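Long-range contacts in fibronectin type III domain-containing protein (Simiduia agarivorans, PDB 6P2K), which probably hydrolyses beta-1,4-glucan backbones such as that of xyloglucan, its catalytic region being a glycoside hydrolase family 74 module of paired seven-bladed beta-propellers: residues Leu9-Gly14 and Val430-Met435; Thr401-Val406 and Tyr758-Gly763. All coordinates share one frame; numbering follows the deposited sequence.

Interaction 1 of 2, residues Leu9-Gly14 and Val430-Met435; sequences LNPGAG and VSWSNM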
ATOM      1  N   LEU B   9      32.895  -8.520 -18.152  1.00 24.86           N
ATOM      2  CA  LEU B   9      31.576  -8.342 -17.534  1.00 27.04           C
ATOM      3  C   LEU B   9      30.929  -7.128 -18.201  1.00 23.64           C
ATOM      4  O   LEU B   9      31.010  -6.012 -17.685  1.00 22.60           O
ATOM      5  CB  LEU B   9      31.701  -8.167 -16.010  1.00 24.06           C
ATOM      6  CG  LEU B   9      32.448  -9.259 -15.236  1.00 22.73           C
ATOM      7  CD1 LEU B   9      32.760  -8.796 -13.819  1.00 23.48           C
ATOM      8  CD2 LEU B   9      31.655 -10.559 -15.214  1.00 22.92           C
ATOM      9  N   ASN B  10      30.289  -7.346 -19.351  1.00 24.50           N
ATOM     10  CA  ASN B  10      29.877  -6.236 -20.200  1.00 22.68           C
ATOM     11  C   ASN B  10      28.600  -6.576 -20.951  1.00 21.81           C
ATOM     12  O   ASN B  10      28.341  -7.752 -21.235  1.00 20.07           O
ATOM     13  CB  ASN B  10      30.988  -5.872 -21.194  1.00 18.84           C
ATOM     14  CG  ASN B  10      32.207  -5.309 -20.507  1.00 19.47           C
ATOM     15  OD1 ASN B  10      32.153  -4.225 -19.923  1.00 19.66           O
ATOM     16  ND2 ASN B  10      33.314  -6.045 -20.558  1.00 21.14           N
ATOM     17  N   PRO B  11      27.787  -5.570 -21.295  1.00 21.15           N
ATOM     18  CA  PRO B  11      26.536  -5.836 -22.018  1.00 15.76           C
ATOM     19  C   PRO B  11      26.701  -5.971 -23.522  1.00 16.69           C
ATOM     20  O   PRO B  11      25.729  -6.336 -24.197  1.00 18.46           O
ATOM     21  CB  PRO B  11      25.678  -4.613 -21.676  1.00 16.71           C
ATOM     22  CG  PRO B  11      26.676  -3.513 -21.522  1.00 17.14           C
ATOM     23  CD  PRO B  11      27.927  -4.146 -20.941  1.00 16.83           C
ATOM     24  N   GLY B  12      27.881  -5.689 -24.068  1.00 16.64           N
ATOM     25  CA  GLY B  12      28.100  -5.831 -25.495  1.00 17.72           C
ATOM     26  C   GLY B  12      28.246  -4.520 -26.242  1.00 17.80           C
ATOM     27  O   GLY B  12      27.393  -3.633 -26.127  1.00 16.01           O
ATOM     28  N   ALA B  13      29.328  -4.397 -27.014  1.00 18.25           N
ATOM     29  CA  ALA B  13      29.625  -3.215 -27.837  1.00 18.53           C
ATOM     30  C   ALA B  13      29.582  -1.980 -26.934  1.00 21.80           C
ATOM     31  O   ALA B  13      30.168  -2.002 -25.844  1.00 22.71           O
ATOM     32  CB  ALA B  13      28.687  -3.192 -29.034  1.00 18.12           C
ATOM     33  N   GLY B  14      28.914  -0.901 -27.331  1.00 21.66           N
ATOM     34  CA  GLY B  14      28.838   0.295 -26.518  1.00 21.87           C
ATOM     35  C   GLY B  14      29.755   1.421 -26.941  1.00 21.24           C
ATOM     36  O   GLY B  14      29.746   2.475 -26.293  1.00 21.59           O
ATOM     37  N   VAL B 430      26.911 -10.222 -15.470  1.00 19.23           N
ATOM     38  CA  VAL B 430      26.686 -10.950 -16.716  1.00 19.19           C
ATOM     39  C   VAL B 430      25.808 -10.135 -17.658  1.00 19.51           C
ATOM     40  O   VAL B 430      26.154  -9.922 -18.827  1.00 18.31           O
ATOM     41  CB  VAL B 430      26.074 -12.331 -16.425  1.00 20.36           C
ATOM     42  CG1 VAL B 430      25.527 -12.955 -17.701  1.00 23.10           C
ATOM     43  CG2 VAL B 430      27.109 -13.246 -15.785  1.00 20.03           C
ATOM     44  N   SER B 431      24.663  -9.662 -17.169  1.00 21.16           N
ATOM     45  CA  SER B 431      23.704  -8.942 -17.993  1.00 19.44           C
ATOM     46  C   SER B 431      23.406  -7.589 -17.366  1.00 17.70           C
ATOM     47  O   SER B 431      23.495  -7.420 -16.147  1.00 18.53           O
ATOM     48  CB  SER B 431      22.411  -9.737 -18.170  1.00 16.59           C
ATOM     49  OG  SER B 431      21.647  -9.749 -16.976  1.00 18.04           O
ATOM     50  N   TRP B 432      23.035  -6.626 -18.212  1.00 14.08           N
ATOM     51  CA  TRP B 432      22.989  -5.229 -17.807  1.00 11.45           C
ATOM     52  C   TRP B 432      21.774  -4.517 -18.386  1.00 16.37           C
ATOM     53  O   TRP B 432      21.149  -4.971 -19.348  1.00 17.47           O
ATOM     54  CB  TRP B 432      24.244  -4.471 -18.254  1.00 15.66           C
ATOM     55  CG  TRP B 432      25.517  -5.118 -17.840  1.00 17.18           C
ATOM     56  CD1 TRP B 432      26.101  -6.223 -18.397  1.00 13.14           C
ATOM     57  CD2 TRP B 432      26.373  -4.702 -16.774  1.00 17.81           C
ATOM     58  NE1 TRP B 432      27.267  -6.521 -17.736  1.00 16.35           N
ATOM     59  CE2 TRP B 432      27.460  -5.599 -16.738  1.00 18.50           C
ATOM     60  CE3 TRP B 432      26.327  -3.658 -15.844  1.00 15.82           C
ATOM     61  CZ2 TRP B 432      28.492  -5.484 -15.811  1.00 15.40           C
ATOM     62  CZ3 TRP B 432      27.355  -3.546 -14.919  1.00 18.52           C
ATOM     63  CH2 TRP B 432      28.421  -4.453 -14.911  1.00 16.63           C
ATOM     64  N   SER B 433      21.474  -3.367 -17.786  1.00 16.67           N
ATOM     65  CA  SER B 433      20.516  -2.404 -18.305  1.00 17.22           C
ATOM     66  C   SER B 433      21.002  -1.013 -17.926  1.00 20.04           C
ATOM     67  O   SER B 433      21.512  -0.810 -16.823  1.00 20.38           O
ATOM     68  CB  SER B 433      19.105  -2.638 -17.749  1.00 17.74           C
ATOM     69  OG  SER B 433      18.217  -1.619 -18.183  1.00 18.08           O
ATOM     70  N   ASN B 434      20.855  -0.059 -18.845  1.00 20.71           N
ATOM     71  CA  ASN B 434      21.127   1.339 -18.526  1.00 19.71           C
ATOM     72  C   ASN B 434      19.897   2.213 -18.746  1.00 18.27           C
ATOM     73  O   ASN B 434      20.018   3.439 -18.838  1.00 18.15           O
ATOM     74  CB  ASN B 434      22.331   1.859 -19.324  1.00 15.81           C
ATOM     75  CG  ASN B 434      21.996   2.208 -20.770  1.00 16.42           C
ATOM     76  OD1 ASN B 434      21.062   1.673 -21.363  1.00 13.61           O
ATOM     77  ND2 ASN B 434      22.769   3.122 -21.340  1.00 13.84           N
ATOM     78  N   MET B 435      18.709   1.600 -18.809  1.00 19.56           N
ATOM     79  CA  MET B 435      17.491   2.346 -19.109  1.00 18.95           C
ATOM     80  C   MET B 435      17.178   3.386 -18.040  1.00 17.79           C
ATOM     81  O   MET B 435      16.574   4.421 -18.345  1.00 18.04           O
ATOM     82  CB  MET B 435      16.311   1.385 -19.268  1.00 17.70           C
ATOM     83  CG  MET B 435      16.399   0.459 -20.478  1.00 19.58           C
ATOM     84  SD  MET B 435      16.465   1.317 -22.068  1.00 20.44           S
ATOM     85  CE  MET B 435      14.888   2.167 -22.070  1.00 20.93           C
TER
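The carbonyl of Val430 comes near that of Asn10, the two O atoms 3.9 Å apart, while Val430 CB points away from the loop. Trp432, two residues on, carries most of the contact. Its CG stands trans to the carbonyl carbon (chi1 -53°), which brings the indole under the backbone of Leu9-Pro11. Pro11 sits over one face, with CD 4.0 Å from the centroid of the five-membered ring and 20° off the normal, a CH-pi contact; Pro11 CB also comes to 3.7 Å from Trp432 CD1. On the six-membered ring, Leu9 O approaches Trp432 CZ2 obliquely to 3.2 Å, and Leu9 CB packs on the same carbon at 4.2 Å. The indole N-H is used elsewhere, in a weak hydrogen bond from Trp432 NE1 to Gly429 O, and what joins it to the loop is packing. Met423 and Leu766 also touch the tryptophan. Further along, Asn434 ND2 bonds to Asn420 O and Asn420 ND2 to Gly14 O, so Asn420 links the two segments. The contact packs an aromatic side chain against the linker that leaves strand 7-8 for the first propeller, at the junction of the tandem beta-propellers characteristic of GH74 enzymes.

Interaction 2 of 2, residues Thr401-Val406 and Tyr758-Gly763; sequences TYTYDV and YSTTPG
Thr403 N donates a nearly straight hydrogen bond to Thr761 O (3.1 Å, N-H...O 165°), tying the start of strand 403-409 to the end of strand 754-761 in the neighbouring blade of the second beta-propeller. Thr760 OG1 can add only a weak hydrogen bond, being 3.5 Å from both Thr403 O and Tyr404 O with the choice unsettled; Ser745 is its stronger partner. Next along, Tyr404 and Asp405 form a classic beta bulge opposite Gly416. Asp405 CB points away from strand 754-761, and its OD2 binds zinc together with Asp513, while Val406 N donates to Asp405 OD1 at 2.7 Å, on its anti side and somewhat out of the carboxylate plane, which probably helps to set the carboxylate's rotation. Between the strands, Thr760 CG2, trans to its carbonyl carbon, fits between Thr403 CG2 and Val406 CB, at 3.6 Å from each. At the other end the Tyr402 ring lies across Pro762, the centre of an inverse gamma turn, and its hydroxyl bonds to Lys693. With an alanine in place of Tyr402, Pro762 would probably lose its aromatic cover and Lys693 its hydroxyl partner. Pro762 CA stands 3.6 Å above the ring plane, offset toward the rim, and Pro762 CB comes within 3.4 Å of Tyr402 CE2.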
ATOM      1  N   THR B 401      33.134   0.208 -24.313  1.00 21.27           N
ATOM      2  CA  THR B 401      32.698   1.368 -23.551  1.00 21.02           C
ATOM      3  C   THR B 401      33.871   2.005 -22.825  1.00 19.71           C
ATOM      4  O   THR B 401      34.779   1.312 -22.356  1.00 18.45           O
ATOM      5  CB  THR B 401      31.622   0.994 -22.530  1.00 19.22           C
ATOM      6  OG1 THR B 401      32.161   0.061 -21.582  1.00 16.88           O
ATOM      7  CG2 THR B 401      30.412   0.381 -23.221  1.00 13.22           C
ATOM      8  N   TYR B 402      33.844   3.332 -22.741  1.00 18.07           N
ATOM      9  CA  TYR B 402      34.690   4.053 -21.798  1.00 17.88           C
ATOM     10  C   TYR B 402      34.035   3.969 -20.424  1.00 18.24           C
ATOM     11  O   TYR B 402      33.004   4.604 -20.176  1.00 19.30           O
ATOM     12  CB  TYR B 402      34.877   5.506 -22.233  1.00 17.32           C
ATOM     13  CG  TYR B 402      36.005   6.213 -21.502  1.00 21.32           C
ATOM     14  CD1 TYR B 402      35.914   6.486 -20.139  1.00 18.66           C
ATOM     15  CD2 TYR B 402      37.160   6.601 -22.172  1.00 19.16           C
ATOM     16  CE1 TYR B 402      36.931   7.118 -19.465  1.00 21.30           C
ATOM     17  CE2 TYR B 402      38.187   7.243 -21.503  1.00 21.12           C
ATOM     18  CZ  TYR B 402      38.065   7.494 -20.149  1.00 23.57           C
ATOM     19  OH  TYR B 402      39.075   8.125 -19.466  1.00 26.15           O
ATOM     20  N   THR B 403      34.625   3.187 -19.525  1.00 15.69           N
ATOM     21  CA  THR B 403      34.095   3.018 -18.179  1.00 18.61           C
ATOM     22  C   THR B 403      35.019   3.698 -17.177  1.00 20.54           C
ATOM     23  O   THR B 403      36.223   3.419 -17.151  1.00 20.35           O
ATOM     24  CB  THR B 403      33.923   1.538 -17.836  1.00 20.44           C
ATOM     25  OG1 THR B 403      33.143   0.900 -18.858  1.00 18.61           O
ATOM     26  CG2 THR B 403      33.205   1.383 -16.500  1.00 16.95           C
ATOM     27  N   TYR B 404      34.448   4.592 -16.362  1.00 17.78           N
ATOM     28  CA  TYR B 404      35.218   5.382 -15.403  1.00 17.57           C
ATOM     29  C   TYR B 404      35.506   4.618 -14.114  1.00 18.96           C
ATOM     30  O   TYR B 404      36.609   4.716 -13.565  1.00 19.40           O
ATOM     31  CB  TYR B 404      34.467   6.658 -15.017  1.00 16.82           C
ATOM     32  CG  TYR B 404      34.216   7.703 -16.085  1.00 18.47           C
ATOM     33  CD1 TYR B 404      35.209   8.600 -16.462  1.00 14.67           C
ATOM     34  CD2 TYR B 404      32.957   7.842 -16.659  1.00 17.02           C
ATOM     35  CE1 TYR B 404      34.966   9.580 -17.412  1.00 17.52           C
ATOM     36  CE2 TYR B 404      32.703   8.820 -17.606  1.00 18.03           C
ATOM     37  CZ  TYR B 404      33.707   9.684 -17.978  1.00 18.98           C
ATOM     38  OH  TYR B 404      33.450  10.653 -18.915  1.00 19.16           O
ATOM     39  N   ASP B 405      34.512   3.900 -13.592  1.00 17.61           N
ATOM     40  CA  ASP B 405      34.531   3.420 -12.215  1.00 17.35           C
ATOM     41  C   ASP B 405      33.574   2.240 -12.115  1.00 19.43           C
ATOM     42  O   ASP B 405      32.728   2.030 -12.991  1.00 14.82           O
ATOM     43  CB  ASP B 405      34.143   4.546 -11.235  1.00 17.65           C
ATOM     44  CG  ASP B 405      34.731   4.352  -9.835  1.00 21.78           C
ATOM     45  OD1 ASP B 405      35.162   3.214  -9.542  1.00 16.08           O
ATOM     46  OD2 ASP B 405      34.793   5.340  -9.045  1.00 21.27           O
ATOM     47  N   VAL B 406      33.727   1.460 -11.043  1.00 18.71           N
ATOM     48  CA  VAL B 406      32.885   0.296 -10.791  1.00 16.80           C
ATOM     49  C   VAL B 406      32.617   0.207  -9.296  1.00 19.59           C
ATOM     50  O   VAL B 406      33.438   0.622  -8.474  1.00 18.48           O
ATOM     51  CB  VAL B 406      33.533  -1.011 -11.314  1.00 19.17           C
ATOM     52  CG1 VAL B 406      34.848  -1.293 -10.591  1.00 15.52           C
ATOM     53  CG2 VAL B 406      32.577  -2.197 -11.190  1.00 12.35           C
ATOM     54  N   TYR B 758      38.699  -6.159  -9.819  1.00 19.04           N
ATOM     55  CA  TYR B 758      37.787  -5.569 -10.792  1.00 19.90           C
ATOM     56  C   TYR B 758      38.436  -4.307 -11.342  1.00 23.09           C
ATOM     57  O   TYR B 758      38.749  -3.385 -10.577  1.00 24.30           O
ATOM     58  CB  TYR B 758      36.438  -5.227 -10.155  1.00 20.09           C
ATOM     59  CG  TYR B 758      35.512  -6.397  -9.897  1.00 21.84           C
ATOM     60  CD1 TYR B 758      35.860  -7.411  -9.012  1.00 26.50           C
ATOM     61  CD2 TYR B 758      34.270  -6.470 -10.514  1.00 21.55           C
ATOM     62  CE1 TYR B 758      35.001  -8.472  -8.764  1.00 25.43           C
ATOM     63  CE2 TYR B 758      33.408  -7.529 -10.276  1.00 23.44           C
ATOM     64  CZ  TYR B 758      33.779  -8.525  -9.400  1.00 25.57           C
ATOM     65  OH  TYR B 758      32.927  -9.578  -9.151  1.00 28.43           O
ATOM     66  N   SER B 759      38.632  -4.261 -12.658  1.00 18.50           N
ATOM     67  CA  SER B 759      39.244  -3.106 -13.305  1.00 21.58           C
ATOM     68  C   SER B 759      38.384  -2.619 -14.459  1.00 20.96           C
ATOM     69  O   SER B 759      37.928  -3.421 -15.285  1.00 20.97           O
ATOM     70  CB  SER B 759      40.667  -3.436 -13.789  1.00 21.74           C
ATOM     71  OG  SER B 759      41.415  -4.106 -12.792  1.00 23.75           O
ATOM     72  N   THR B 760      38.169  -1.308 -14.512  1.00 18.55           N
ATOM     73  CA  THR B 760      37.505  -0.669 -15.634  1.00 17.33           C
ATOM     74  C   THR B 760      38.547  -0.053 -16.557  1.00 20.14           C
ATOM     75  O   THR B 760      39.637   0.329 -16.124  1.00 17.81           O
ATOM     76  CB  THR B 760      36.532   0.400 -15.152  1.00 19.20           C
ATOM     77  OG1 THR B 760      37.262   1.437 -14.477  1.00 20.63           O
ATOM     78  CG2 THR B 760      35.527  -0.203 -14.196  1.00 20.98           C
ATOM     79  N   THR B 761      38.208   0.024 -17.839  1.00 19.01           N
ATOM     80  CA  THR B 761      39.147   0.442 -18.865  1.00 17.23           C
ATOM     81  C   THR B 761      38.579   1.608 -19.658  1.00 19.92           C
ATOM     82  O   THR B 761      37.357   1.728 -19.808  1.00 18.72           O
ATOM     83  CB  THR B 761      39.463  -0.718 -19.821  1.00 18.91           C
ATOM     84  OG1 THR B 761      38.265  -1.102 -20.504  1.00 20.00           O
ATOM     85  CG2 THR B 761      39.998  -1.917 -19.050  1.00 19.29           C
ATOM     86  N   PRO B 762      39.443   2.490 -20.181  1.00 18.65           N
ATOM     87  CA  PRO B 762      38.994   3.620 -21.004  1.00 20.22           C
ATOM     88  C   PRO B 762      38.718   3.230 -22.455  1.00 22.43           C
ATOM     89  O   PRO B 762      39.269   3.811 -23.390  1.00 24.71           O
ATOM     90  CB  PRO B 762      40.166   4.598 -20.894  1.00 20.69           C
ATOM     91  CG  PRO B 762      41.351   3.702 -20.805  1.00 23.58           C
ATOM     92  CD  PRO B 762      40.904   2.517 -19.977  1.00 20.64           C
ATOM     93  N   GLY B 763      37.873   2.222 -22.647  1.00 19.58           N
ATOM     94  CA  GLY B 763      37.556   1.816 -23.999  1.00 20.31           C
ATOM     95  C   GLY B 763      37.123   0.379 -24.184  1.00 21.02           C
ATOM     96  O   GLY B 763      36.608   0.035 -25.249  1.00 25.80           O
TER

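In the fold
Both contacts are largely buried near the middle of the chain, their centres 13 Å apart, and they meet directly: Thr401 CG2 packs on Ala13 O and Gly14 CA, and Leu9 CD1 on Tyr758 CE2. Interaction 2 lies deeper, between the first and last blades of the second propeller, and combines a backbone hydrogen bond and interlocking threonine and valine side chains with a zinc ligand. Interaction 1 sits where the chain passes from that propeller to the other, joins loop to short strand, and relies on indole packing, with exposed Val430 at its margin. Strand 765-770 serves both, since Leu766 touches Leu9, Trp432, Val406 and Thr760. Their segments alternate along the sequence, so N-terminal, central and C-terminal parts converge here.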